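Local structure of polyguluronate lyase (1UAI) at residues F39-A42 with P43-Q46; E77-G81 with G82-A86; I118-D122 with D123-V127; R129-T133 with S134-T138; V171-G175 with V176-T180. The protein probably cleaves the poly(alpha-L-guluronate) blocks of alginate as a lyase, and is built as a jelly-roll beta-sandwich. All coordinates share one frame; numbering follows the deposited sequence.

Interaction 1: residues F39-A42 with P43-Q46; sequences FATA and PWFQ
Phe39 and Phe45 each carry CG trans to their own backbone N (chi1 175° and 179°), and this sets one ring margin against the other, Phe39 CD2 lying 3.7 Å from Phe45 CD2. Neither ring sits over the face of its partner, although the two planes are only 21° apart. The chain between them doubles back through a cis peptide bond ahead of Pro43 and closes in a classic beta bulge, with Trp44 and Phe45 both facing Thr41. Two backbone hydrogen bonds hold it: Thr41 N gives to Phe45 O at 2.9 Å, almost straight, and Phe45 N gives back to Thr41 O at 2.9 Å. Trp44 N comes near the same Thr41 oxygen, but at an angle too poor for a bond.

Thr41 works with both branches. Its methyl CG2 meets Phe45 CB at 3.9 Å, the two side chains crossing at about a right angle. OG1 meets the edge of the Trp44 indole, near its plane, 4.0 Å from CD1. One face of that indole is topped by Pro43, whose CD stands over the centre of the ring system.

From Phe45 the chain runs on as strand 45-47, an outermost strand of the seven-stranded sheet; Gln46 makes backbone bonds to Gln55, and Trp44, just before the strand, to Arg57. The buried Phe45 ring also packs on Val18 and Leu20 of strand 16-20, in the other sheet. Gln46 brings its amide back to Ala42, where OE1 rests 3.1 Å from Ala42 CB.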
# COMPACT_ATOMS: atom_id res chain seq x y z
N PHE A 39 -4.45 -18.03 -0.50
CA PHE A 39 -5.34 -17.23 -1.33
C PHE A 39 -4.62 -16.46 -2.42
O PHE A 39 -3.54 -15.90 -2.20
CB PHE A 39 -6.12 -16.22 -0.48
CG PHE A 39 -6.98 -15.29 -1.30
CD1 PHE A 39 -8.15 -15.75 -1.89
CD2 PHE A 39 -6.59 -13.97 -1.52
CE1 PHE A 39 -8.92 -14.92 -2.69
CE2 PHE A 39 -7.36 -13.13 -2.32
CZ PHE A 39 -8.53 -13.61 -2.91
N ALA A 40 -5.23 -16.42 -3.60
CA ALA A 40 -4.69 -15.68 -4.73
C ALA A 40 -5.85 -15.39 -5.68
O ALA A 40 -6.78 -16.19 -5.78
CB ALA A 40 -3.61 -16.47 -5.45
N THR A 41 -5.80 -14.24 -6.34
CA THR A 41 -6.82 -13.89 -7.31
C THR A 41 -6.17 -13.04 -8.39
O THR A 41 -5.89 -11.86 -8.20
CB THR A 41 -8.01 -13.14 -6.66
OG1 THR A 41 -9.00 -12.84 -7.66
CG2 THR A 41 -7.56 -11.85 -5.99
N ALA A 42 -5.89 -13.67 -9.53
CA ALA A 42 -5.24 -13.01 -10.65
C ALA A 42 -6.20 -12.08 -11.38
O ALA A 42 -7.37 -12.42 -11.58
CB ALA A 42 -4.69 -14.05 -11.62
N PRO A 43 -5.72 -10.90 -11.80
CA PRO A 43 -4.36 -10.37 -11.67
C PRO A 43 -4.20 -9.42 -10.48
O PRO A 43 -3.12 -8.85 -10.28
CB PRO A 43 -4.17 -9.64 -12.98
CG PRO A 43 -5.52 -8.99 -13.15
CD PRO A 43 -6.49 -10.11 -12.78
N TRP A 44 -5.26 -9.25 -9.70
CA TRP A 44 -5.26 -8.30 -8.59
C TRP A 44 -4.35 -8.56 -7.40
O TRP A 44 -3.82 -7.62 -6.81
CB TRP A 44 -6.69 -8.13 -8.07
CG TRP A 44 -7.72 -8.23 -9.15
CD1 TRP A 44 -8.71 -9.16 -9.25
CD2 TRP A 44 -7.83 -7.40 -10.32
NE1 TRP A 44 -9.43 -8.97 -10.40
CE2 TRP A 44 -8.92 -7.90 -11.08
CE3 TRP A 44 -7.12 -6.29 -10.79
CZ2 TRP A 44 -9.31 -7.32 -12.29
CZ3 TRP A 44 -7.51 -5.72 -12.00
CH2 TRP A 44 -8.59 -6.23 -12.73
N PHE A 45 -4.18 -9.83 -7.04
CA PHE A 45 -3.36 -10.21 -5.89
C PHE A 45 -2.82 -11.60 -6.18
O PHE A 45 -3.50 -12.60 -5.96
CB PHE A 45 -4.25 -10.22 -4.64
CG PHE A 45 -3.53 -10.63 -3.39
CD1 PHE A 45 -2.53 -9.83 -2.85
CD2 PHE A 45 -3.87 -11.81 -2.74
CE1 PHE A 45 -1.87 -10.20 -1.67
CE2 PHE A 45 -3.22 -12.19 -1.57
CZ PHE A 45 -2.22 -11.38 -1.03
N GLN A 46 -1.58 -11.65 -6.65
CA GLN A 46 -0.96 -12.92 -7.03
C GLN A 46 0.55 -12.82 -6.96
O GLN A 46 1.10 -11.73 -6.84
CB GLN A 46 -1.35 -13.25 -8.47
CG GLN A 46 -0.81 -12.21 -9.46
CD GLN A 46 -0.93 -12.64 -10.91
OE1 GLN A 46 -1.99 -12.54 -11.51
NE2 GLN A 46 0.17 -13.13 -11.47

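Interaction 2: residues E77-G81 with G82-A86; sequences EMTDG and GEEKA
Met78 and Lys85 form the non-hydrogen-bonded pair of a short beta hairpin, and Thr79 with Glu84 the hydrogen-bonded one. Among the backbone bonds, Thr79 N gives to Glu84 O at 2.7 Å and Glu84 N returns to Thr79 O at 3.2 Å; further along, Ala86 N reaches Glu77 O at 3.1 Å. At the tip, Glu83 N closes a type I' turn on Asp80 O, with Gly81 and Gly82 taking the two positive-phi corners. Because Glu83 and Glu84 both face Thr79, a classic beta bulge overlaps the end of the turn.

Side-chain packing involves Met78, the Thr79-Glu84 pair and Ala86. Met78 is bent at both chi2 and chi3, which curls its end back across the hairpin: SD lies 3.7 Å from Lys85 CA and CE 3.5 Å from Glu84 C. Thr79 and Glu84 run side by side, methyl CG2 3.3 Å from Glu84 CG. Ala86 CB presses on the Glu77 carboxylate, 3.3 Å from CD.

Outside the hairpin, Glu77 OE2 is hydrogen-bonded to His223 NE2, and OE1 to Trp88 NE1 and the backbone N of Phe190. The hairpin ends strand 72-79 of the larger sheet, with Met78 and Lys85 both against Lys17 of the adjoining strand 16-20.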
# COMPACT_ATOMS: atom_id res chain seq x y z
N GLU A 77 -2.41 -3.82 8.03
CA GLU A 77 -1.74 -4.41 9.19
C GLU A 77 -2.66 -5.00 10.25
O GLU A 77 -3.61 -4.36 10.71
CB GLU A 77 -0.83 -3.37 9.85
CG GLU A 77 0.12 -3.97 10.89
CD GLU A 77 0.76 -2.93 11.79
OE1 GLU A 77 0.56 -1.72 11.57
OE2 GLU A 77 1.47 -3.34 12.73
N MET A 78 -2.36 -6.24 10.63
CA MET A 78 -3.12 -6.94 11.66
C MET A 78 -2.12 -7.32 12.75
O MET A 78 -0.94 -6.99 12.67
CB MET A 78 -3.77 -8.19 11.07
CG MET A 78 -4.71 -7.93 9.91
SD MET A 78 -6.21 -7.02 10.35
CE MET A 78 -7.23 -8.35 11.01
N THR A 79 -2.61 -8.02 13.77
CA THR A 79 -1.74 -8.45 14.86
C THR A 79 -2.30 -9.72 15.49
O THR A 79 -3.42 -10.13 15.18
CB THR A 79 -1.61 -7.33 15.93
OG1 THR A 79 -0.59 -7.69 16.87
CG2 THR A 79 -2.92 -7.11 16.66
N ASP A 80 -1.51 -10.34 16.36
CA ASP A 80 -1.90 -11.58 17.04
C ASP A 80 -2.25 -12.67 16.03
O ASP A 80 -3.35 -13.21 16.03
CB ASP A 80 -3.09 -11.33 17.97
CG ASP A 80 -3.47 -12.56 18.78
OD1 ASP A 80 -2.56 -13.21 19.32
OD2 ASP A 80 -4.67 -12.86 18.87
N GLY A 81 -1.29 -12.99 15.17
CA GLY A 81 -1.51 -14.02 14.17
C GLY A 81 -2.52 -13.60 13.11
O GLY A 81 -3.17 -14.44 12.49
N GLY A 82 -2.65 -12.29 12.91
CA GLY A 82 -3.58 -11.78 11.92
C GLY A 82 -5.03 -11.86 12.35
O GLY A 82 -5.93 -11.71 11.53
N GLU A 83 -5.25 -12.07 13.64
CA GLU A 83 -6.59 -12.19 14.20
C GLU A 83 -7.31 -10.87 14.44
O GLU A 83 -8.54 -10.81 14.42
CB GLU A 83 -6.55 -12.98 15.51
CG GLU A 83 -6.18 -14.45 15.35
CD GLU A 83 -7.14 -15.19 14.43
OE1 GLU A 83 -8.37 -15.04 14.62
OE2 GLU A 83 -6.67 -15.92 13.54
N GLU A 84 -6.56 -9.80 14.70
CA GLU A 84 -7.19 -8.51 14.94
C GLU A 84 -6.45 -7.37 14.27
O GLU A 84 -5.29 -7.49 13.89
CB GLU A 84 -7.30 -8.24 16.44
CG GLU A 84 -5.99 -8.28 17.20
CD GLU A 84 -6.16 -7.89 18.66
OE1 GLU A 84 -6.99 -8.52 19.35
OE2 GLU A 84 -5.47 -6.96 19.12
N LYS A 85 -7.15 -6.25 14.12
CA LYS A 85 -6.59 -5.07 13.49
C LYS A 85 -5.50 -4.44 14.34
O LYS A 85 -5.64 -4.31 15.56
CB LYS A 85 -7.69 -4.04 13.23
CG LYS A 85 -8.78 -4.51 12.29
CD LYS A 85 -9.88 -3.46 12.16
CE LYS A 85 -10.98 -3.93 11.23
NZ LYS A 85 -12.08 -2.93 11.13
N ALA A 86 -4.40 -4.05 13.70
CA ALA A 86 -3.31 -3.40 14.40
C ALA A 86 -3.73 -1.97 14.72
O ALA A 86 -4.46 -1.34 13.96
CB ALA A 86 -2.05 -3.40 13.55

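Interaction 3: residues I118-D122 with D123-V127; sequences IHDGD and DDVTV
Ile118 to Asp122 and Asp123 to Thr126 run 152° apart as a beta hairpin, whose classic bulge puts both Val125 and Thr126 opposite Ile118. Ile118 N gives to Thr126 O at 3.0 Å, while Ile118 O takes a firm bond from Val125 N at 2.8 Å and a weak one from Thr126 N. On the buried face Ile118 CG2 touches Val125 CB at 3.9 Å, and both residues pack on Ile169 of the other sheet.

The loop is organised by Asp120. Its CG stands between the backbone N and the carbonyl carbon (chi1 63°), which turns OD1 toward the backbone N-H groups of Asp122 and Asp123. OD1 accepts from both: Asp122 N arrives from above the carboxylate plane at 2.8 Å, making an Asx turn, and Asp123 N comes in nearly end-on at 3.0 Å. OD2 is hydrogen-bonded to Ser185 OG.

His119 lays one ring face flat over the Asp123-Asp124 peptide, with Asp123 C under the ring centre. Its rotation is fixed by ND1, which gives to a lone pair of Asp120 O at 2.8 Å. In the ring plane, a water hydrogen-bonded to NE2 donates to Asp123 OD1 at 2.7 Å.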
# COMPACT_ATOMS: atom_id res chain seq x y z
N ILE A 118 0.85 5.00 6.29
CA ILE A 118 0.58 4.96 7.72
C ILE A 118 -0.80 5.59 7.69
O ILE A 118 -1.00 6.65 7.09
CB ILE A 118 1.51 5.84 8.58
CG1 ILE A 118 2.91 5.22 8.65
CG2 ILE A 118 0.92 5.98 9.99
CD1 ILE A 118 3.89 6.05 9.45
N HIS A 119 -1.76 4.93 8.31
CA HIS A 119 -3.13 5.40 8.35
C HIS A 119 -3.56 5.32 9.81
O HIS A 119 -3.00 4.53 10.57
CB HIS A 119 -3.99 4.45 7.49
CG HIS A 119 -5.31 5.01 7.08
ND1 HIS A 119 -6.35 5.20 7.97
CD2 HIS A 119 -5.78 5.39 5.87
CE1 HIS A 119 -7.40 5.68 7.32
NE2 HIS A 119 -7.08 5.81 6.05
N ASP A 120 -4.52 6.14 10.23
CA ASP A 120 -4.99 6.03 11.60
C ASP A 120 -6.51 5.92 11.62
O ASP A 120 -7.11 5.56 10.61
CB ASP A 120 -4.49 7.18 12.50
CG ASP A 120 -4.99 8.55 12.08
OD1 ASP A 120 -5.96 8.66 11.31
OD2 ASP A 120 -4.39 9.55 12.55
N GLY A 121 -7.13 6.20 12.76
CA GLY A 121 -8.57 6.08 12.85
C GLY A 121 -9.36 7.11 12.06
O GLY A 121 -10.56 6.96 11.87
N ASP A 122 -8.68 8.16 11.59
CA ASP A 122 -9.35 9.22 10.84
C ASP A 122 -9.07 9.24 9.35
O ASP A 122 -9.97 9.48 8.55
CB ASP A 122 -9.00 10.58 11.44
CG ASP A 122 -9.60 10.78 12.81
OD1 ASP A 122 -10.85 10.85 12.90
OD2 ASP A 122 -8.84 10.85 13.79
N ASP A 123 -7.81 9.02 8.96
CA ASP A 123 -7.47 9.04 7.54
C ASP A 123 -5.99 8.72 7.35
O ASP A 123 -5.30 8.33 8.29
CB ASP A 123 -7.80 10.43 6.97
CG ASP A 123 -7.78 10.45 5.45
OD1 ASP A 123 -8.32 9.51 4.83
OD2 ASP A 123 -7.25 11.42 4.88
N ASP A 124 -5.50 8.87 6.12
CA ASP A 124 -4.09 8.60 5.85
C ASP A 124 -3.24 9.67 6.52
O ASP A 124 -3.61 10.85 6.55
CB ASP A 124 -3.83 8.56 4.33
CG ASP A 124 -4.21 9.84 3.63
OD1 ASP A 124 -5.33 10.35 3.87
OD2 ASP A 124 -3.40 10.33 2.82
N VAL A 125 -2.11 9.25 7.08
CA VAL A 125 -1.21 10.16 7.78
C VAL A 125 -0.07 10.59 6.87
O VAL A 125 0.22 11.78 6.74
CB VAL A 125 -0.66 9.47 9.05
CG1 VAL A 125 0.28 10.41 9.79
CG2 VAL A 125 -1.81 9.05 9.95
N THR A 126 0.57 9.62 6.24
CA THR A 126 1.66 9.88 5.30
C THR A 126 1.79 8.64 4.44
O THR A 126 1.70 7.51 4.94
CB THR A 126 3.00 10.16 6.04
OG1 THR A 126 4.06 10.26 5.08
CG2 THR A 126 3.32 9.07 7.04
N VAL A 127 1.96 8.84 3.13
CA VAL A 127 2.05 7.72 2.20
C VAL A 127 3.10 7.97 1.12
O VAL A 127 3.54 9.11 0.92
CB VAL A 127 0.68 7.46 1.50
CG1 VAL A 127 -0.46 7.61 2.48
CG2 VAL A 127 0.50 8.42 0.33
O HOH W 1 -8.85 6.94 4.08

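Interaction 4: residues R129-T133 with S134-T138; sequences RLEGT and SLYIT
Arg129 and Thr138 meet at the open end of a beta hairpin whose strands, 129-131 and 134-138, are linked by a type II' turn with Gly132 and Thr133 at its corners. The Arg129 side chain can be followed outward. CB packs 3.8 Å from the Thr138 methyl CG2, the side chains of Arg129 and Thr138 crossing at about a right angle, and CD touches the same methyl at 4.0 Å. The chain is fully extended from CG to NE (chi2 -173°, chi3 -178°), and this carries NE out to Glu131, two residues on along the same strand face. There NE gives to OE2 at 2.7 Å in a salt bridge, approaching on the anti side of the carboxylate and within the plane of the guanidinium; NH2 adds a weak second bond to that oxygen.

Glu131, steadied this way, turns OE1 to the Tyr136 ring, 3.8 Å from CE2, with carboxylate and ring planes 72° apart. His144 serves both residues: its NE2 is hydrogen-bonded to Glu131 OE1, and its ring stacks on that of Tyr136. On the other face of the hairpin, Leu130 CD1 lies 4.2 Å from Leu135 CB.

Arg129 with Tyr136 and Glu131 with Ser134 are the hydrogen-bonded pairs, each with two backbone bonds. A water bridges Glu131 and Tyr136, donating a hydrogen bond to Glu131 OE1 at 2.8 Å and hydrogen-bonding to Tyr136 OH at 2.8 Å.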
# COMPACT_ATOMS: atom_id res chain seq x y z
N ARG A 129 3.49 8.19 -2.56
CA ARG A 129 2.60 8.46 -3.67
C ARG A 129 3.32 8.81 -4.97
O ARG A 129 4.10 9.76 -5.01
CB ARG A 129 1.67 9.62 -3.27
CG ARG A 129 0.68 10.06 -4.34
CD ARG A 129 -0.06 11.32 -3.90
NE ARG A 129 -1.05 11.73 -4.90
CZ ARG A 129 -2.36 11.51 -4.79
NH1 ARG A 129 -2.86 10.90 -3.73
NH2 ARG A 129 -3.17 11.88 -5.78
N LEU A 130 3.06 8.04 -6.02
CA LEU A 130 3.67 8.30 -7.31
C LEU A 130 2.68 8.98 -8.24
O LEU A 130 1.52 8.57 -8.35
CB LEU A 130 4.13 6.99 -7.97
CG LEU A 130 4.76 7.14 -9.37
CD1 LEU A 130 6.05 7.93 -9.27
CD2 LEU A 130 5.02 5.77 -9.97
N GLU A 131 3.14 10.05 -8.89
CA GLU A 131 2.34 10.78 -9.87
C GLU A 131 3.26 10.90 -11.09
O GLU A 131 4.18 11.71 -11.10
CB GLU A 131 1.96 12.17 -9.36
CG GLU A 131 1.18 12.15 -8.05
CD GLU A 131 0.53 13.48 -7.71
OE1 GLU A 131 0.96 14.52 -8.24
OE2 GLU A 131 -0.41 13.48 -6.89
N GLY A 132 3.02 10.07 -12.10
CA GLY A 132 3.86 10.09 -13.29
C GLY A 132 5.23 9.55 -12.93
O GLY A 132 5.38 8.36 -12.62
N THR A 133 6.25 10.41 -12.96
CA THR A 133 7.60 10.00 -12.60
C THR A 133 8.02 10.72 -11.31
O THR A 133 9.19 10.66 -10.92
CB THR A 133 8.64 10.32 -13.70
OG1 THR A 133 8.71 11.74 -13.90
CG2 THR A 133 8.24 9.65 -15.01
N SER A 134 7.07 11.39 -10.66
CA SER A 134 7.36 12.10 -9.43
C SER A 134 6.82 11.34 -8.23
O SER A 134 5.61 11.19 -8.06
CB SER A 134 6.75 13.51 -9.47
OG SER A 134 7.45 14.33 -10.39
N LEU A 135 7.75 10.87 -7.40
CA LEU A 135 7.42 10.12 -6.19
C LEU A 135 7.46 11.08 -5.01
O LEU A 135 8.45 11.79 -4.81
CB LEU A 135 8.42 8.99 -5.98
CG LEU A 135 8.26 8.17 -4.71
CD1 LEU A 135 6.90 7.48 -4.69
CD2 LEU A 135 9.38 7.15 -4.62
N TYR A 136 6.38 11.09 -4.23
CA TYR A 136 6.27 11.97 -3.07
C TYR A 136 6.00 11.22 -1.78
O TYR A 136 5.50 10.09 -1.79
CB TYR A 136 5.08 12.91 -3.22
CG TYR A 136 5.09 13.80 -4.43
CD1 TYR A 136 5.63 15.08 -4.37
CD2 TYR A 136 4.52 13.37 -5.63
CE1 TYR A 136 5.61 15.91 -5.48
CE2 TYR A 136 4.49 14.20 -6.74
CZ TYR A 136 5.04 15.47 -6.66
OH TYR A 136 5.00 16.29 -7.76
N ILE A 137 6.34 11.88 -0.68
CA ILE A 137 6.01 11.39 0.65
C ILE A 137 4.99 12.46 1.02
O ILE A 137 5.30 13.66 1.02
CB ILE A 137 7.17 11.44 1.66
CG1 ILE A 137 8.31 10.53 1.20
CG2 ILE A 137 6.66 11.04 3.04
CD1 ILE A 137 7.89 9.11 0.94
N THR A 138 3.77 12.04 1.31
CA THR A 138 2.70 12.97 1.63
C THR A 138 2.62 13.27 3.13
O THR A 138 3.30 12.64 3.94
CB THR A 138 1.35 12.41 1.19
OG1 THR A 138 1.03 11.28 2.01
CG2 THR A 138 1.40 11.97 -0.27
O HOH W 2 3.08 15.61 -9.64
O HOH W 3 7.78 14.74 -12.97

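Interaction 5: residues V171-G175 with V176-T180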
# COMPACT_ATOMS: atom_id res chain seq x y z
N VAL A 171 10.60 9.22 7.57
CA VAL A 171 10.36 8.47 6.34
C VAL A 171 11.62 8.43 5.49
O VAL A 171 12.21 9.47 5.18
CB VAL A 171 9.21 9.11 5.53
CG1 VAL A 171 8.79 8.17 4.41
CG2 VAL A 171 8.04 9.43 6.44
N TYR A 172 12.03 7.22 5.12
CA TYR A 172 13.25 7.00 4.35
C TYR A 172 13.00 6.40 2.97
O TYR A 172 12.05 5.65 2.77
CB TYR A 172 14.18 6.05 5.11
CG TYR A 172 14.55 6.50 6.50
CD1 TYR A 172 15.76 7.14 6.74
CD2 TYR A 172 13.68 6.30 7.57
CE1 TYR A 172 16.10 7.56 8.02
CE2 TYR A 172 14.01 6.72 8.85
CZ TYR A 172 15.22 7.35 9.07
OH TYR A 172 15.55 7.78 10.33
N TYR A 173 13.89 6.73 2.04
CA TYR A 173 13.85 6.22 0.67
C TYR A 173 15.29 5.80 0.38
O TYR A 173 16.21 6.62 0.40
CB TYR A 173 13.42 7.33 -0.29
CG TYR A 173 13.55 6.98 -1.76
CD1 TYR A 173 12.60 6.19 -2.41
CD2 TYR A 173 14.60 7.50 -2.52
CE1 TYR A 173 12.70 5.92 -3.78
CE2 TYR A 173 14.70 7.25 -3.88
CZ TYR A 173 13.75 6.46 -4.51
OH TYR A 173 13.84 6.25 -5.86
N ASN A 174 15.48 4.51 0.13
CA ASN A 174 16.79 3.94 -0.12
C ASN A 174 17.82 4.36 0.93
O ASN A 174 18.95 4.72 0.62
CB ASN A 174 17.28 4.29 -1.53
CG ASN A 174 16.52 3.53 -2.60
OD1 ASN A 174 15.96 2.47 -2.34
ND2 ASN A 174 16.50 4.07 -3.82
N GLY A 175 17.38 4.31 2.19
CA GLY A 175 18.25 4.65 3.31
C GLY A 175 18.42 6.11 3.66
O GLY A 175 19.02 6.43 4.69
N VAL A 176 17.91 7.01 2.83
CA VAL A 176 18.05 8.44 3.08
C VAL A 176 16.77 9.05 3.66
O VAL A 176 15.68 8.87 3.12
CB VAL A 176 18.43 9.18 1.78
CG1 VAL A 176 18.58 10.67 2.05
CG2 VAL A 176 19.73 8.61 1.22
N LEU A 177 16.92 9.78 4.76
CA LEU A 177 15.79 10.44 5.41
C LEU A 177 15.21 11.49 4.46
O LEU A 177 15.93 12.37 3.99
CB LEU A 177 16.24 11.10 6.71
CG LEU A 177 15.17 11.83 7.53
CD1 LEU A 177 14.07 10.86 7.93
CD2 LEU A 177 15.80 12.45 8.76
N GLN A 178 13.92 11.38 4.18
CA GLN A 178 13.24 12.29 3.27
C GLN A 178 12.49 13.40 4.00
O GLN A 178 12.46 14.54 3.55
CB GLN A 178 12.25 11.52 2.39
CG GLN A 178 12.90 10.46 1.53
CD GLN A 178 13.93 11.05 0.58
OE1 GLN A 178 13.63 11.96 -0.18
NE2 GLN A 178 15.15 10.52 0.63
N THR A 179 11.87 13.04 5.12
CA THR A 179 11.12 14.00 5.90
C THR A 179 10.80 13.46 7.28
O THR A 179 10.81 12.24 7.49
CB THR A 179 9.78 14.36 5.20
OG1 THR A 179 9.12 15.41 5.92
CG2 THR A 179 8.86 13.14 5.14
N THR A 180 10.55 14.37 8.21
CA THR A 180 10.18 14.02 9.57
C THR A 180 8.87 14.75 9.80
O THR A 180 8.80 15.97 9.68
CB THR A 180 11.23 14.49 10.60
OG1 THR A 180 12.48 13.85 10.32
CG2 THR A 180 10.79 14.13 12.01
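Val176 O takes two donors across and along the hairpin: Tyr173 N at 3.0 Å, and the side-chain amide NE2 of Gln178, two residues on in the same strand, at 3.0 Å. They reach the oxygen from opposite faces of its carbonyl plane. The Gln178 chain is bent at chi2 (-60°), which folds the amide back to this oxygen and lays CG against Tyr173 CB at 3.7 Å. Tyr173 O in turn receives Val176 N.

At the other end Val171 N gives to Thr179 O at 3.0 Å, and Val171 O accepts Gln178 N at 2.8 Å. Gln178 and Thr179 both face Val171, a classic beta bulge within a hairpin that reverses through a type I' turn with Asn174 and Gly175 at its corners. It forms the margin of the seven-stranded sheet, strand 176-182 being outermost.

Beyond the two segments, Asn174 OD1 accepts from Glu159 N, Thr179 OG1 is hydrogen-bonded to His145 NE2 and Thr180 OG1 to Lys170 NZ.

On the face that carries Tyr172 and Leu177, the leucine methyl CD1 makes a CH-pi contact over the phenol ring, 4.0 Å from its centroid. Lys161 on the next strand adds a cation-pi contact to this ring. Opposite, Val171 CG2 and Thr179 CG2 lie side by side, 4.0 Å apart.

In the fold
Each contact closes its own local reversal, in series from the N terminus; none nests in or crosses another. Interaction 1 turns the chain into strand 45-47, at one margin of the seven-stranded sheet, and interaction 5 closes the hairpin at the other, their centres about 31 Å apart. Interactions 2, 3 and 4 belong to the larger sheet. Interactions 3 and 4 share strand 124-131 and are joined by hydrogen bonds from Thr126 OG1 to Thr138 O and Val127 N to Thr138 OG1. Interaction 4 then meets interaction 5 across the sandwich, Leu135 on Tyr173 and Ile137 on Val171 and Thr179; interaction 3 packs there too, Thr126 on Val171. Interactions 1 and 2 touch none of the others.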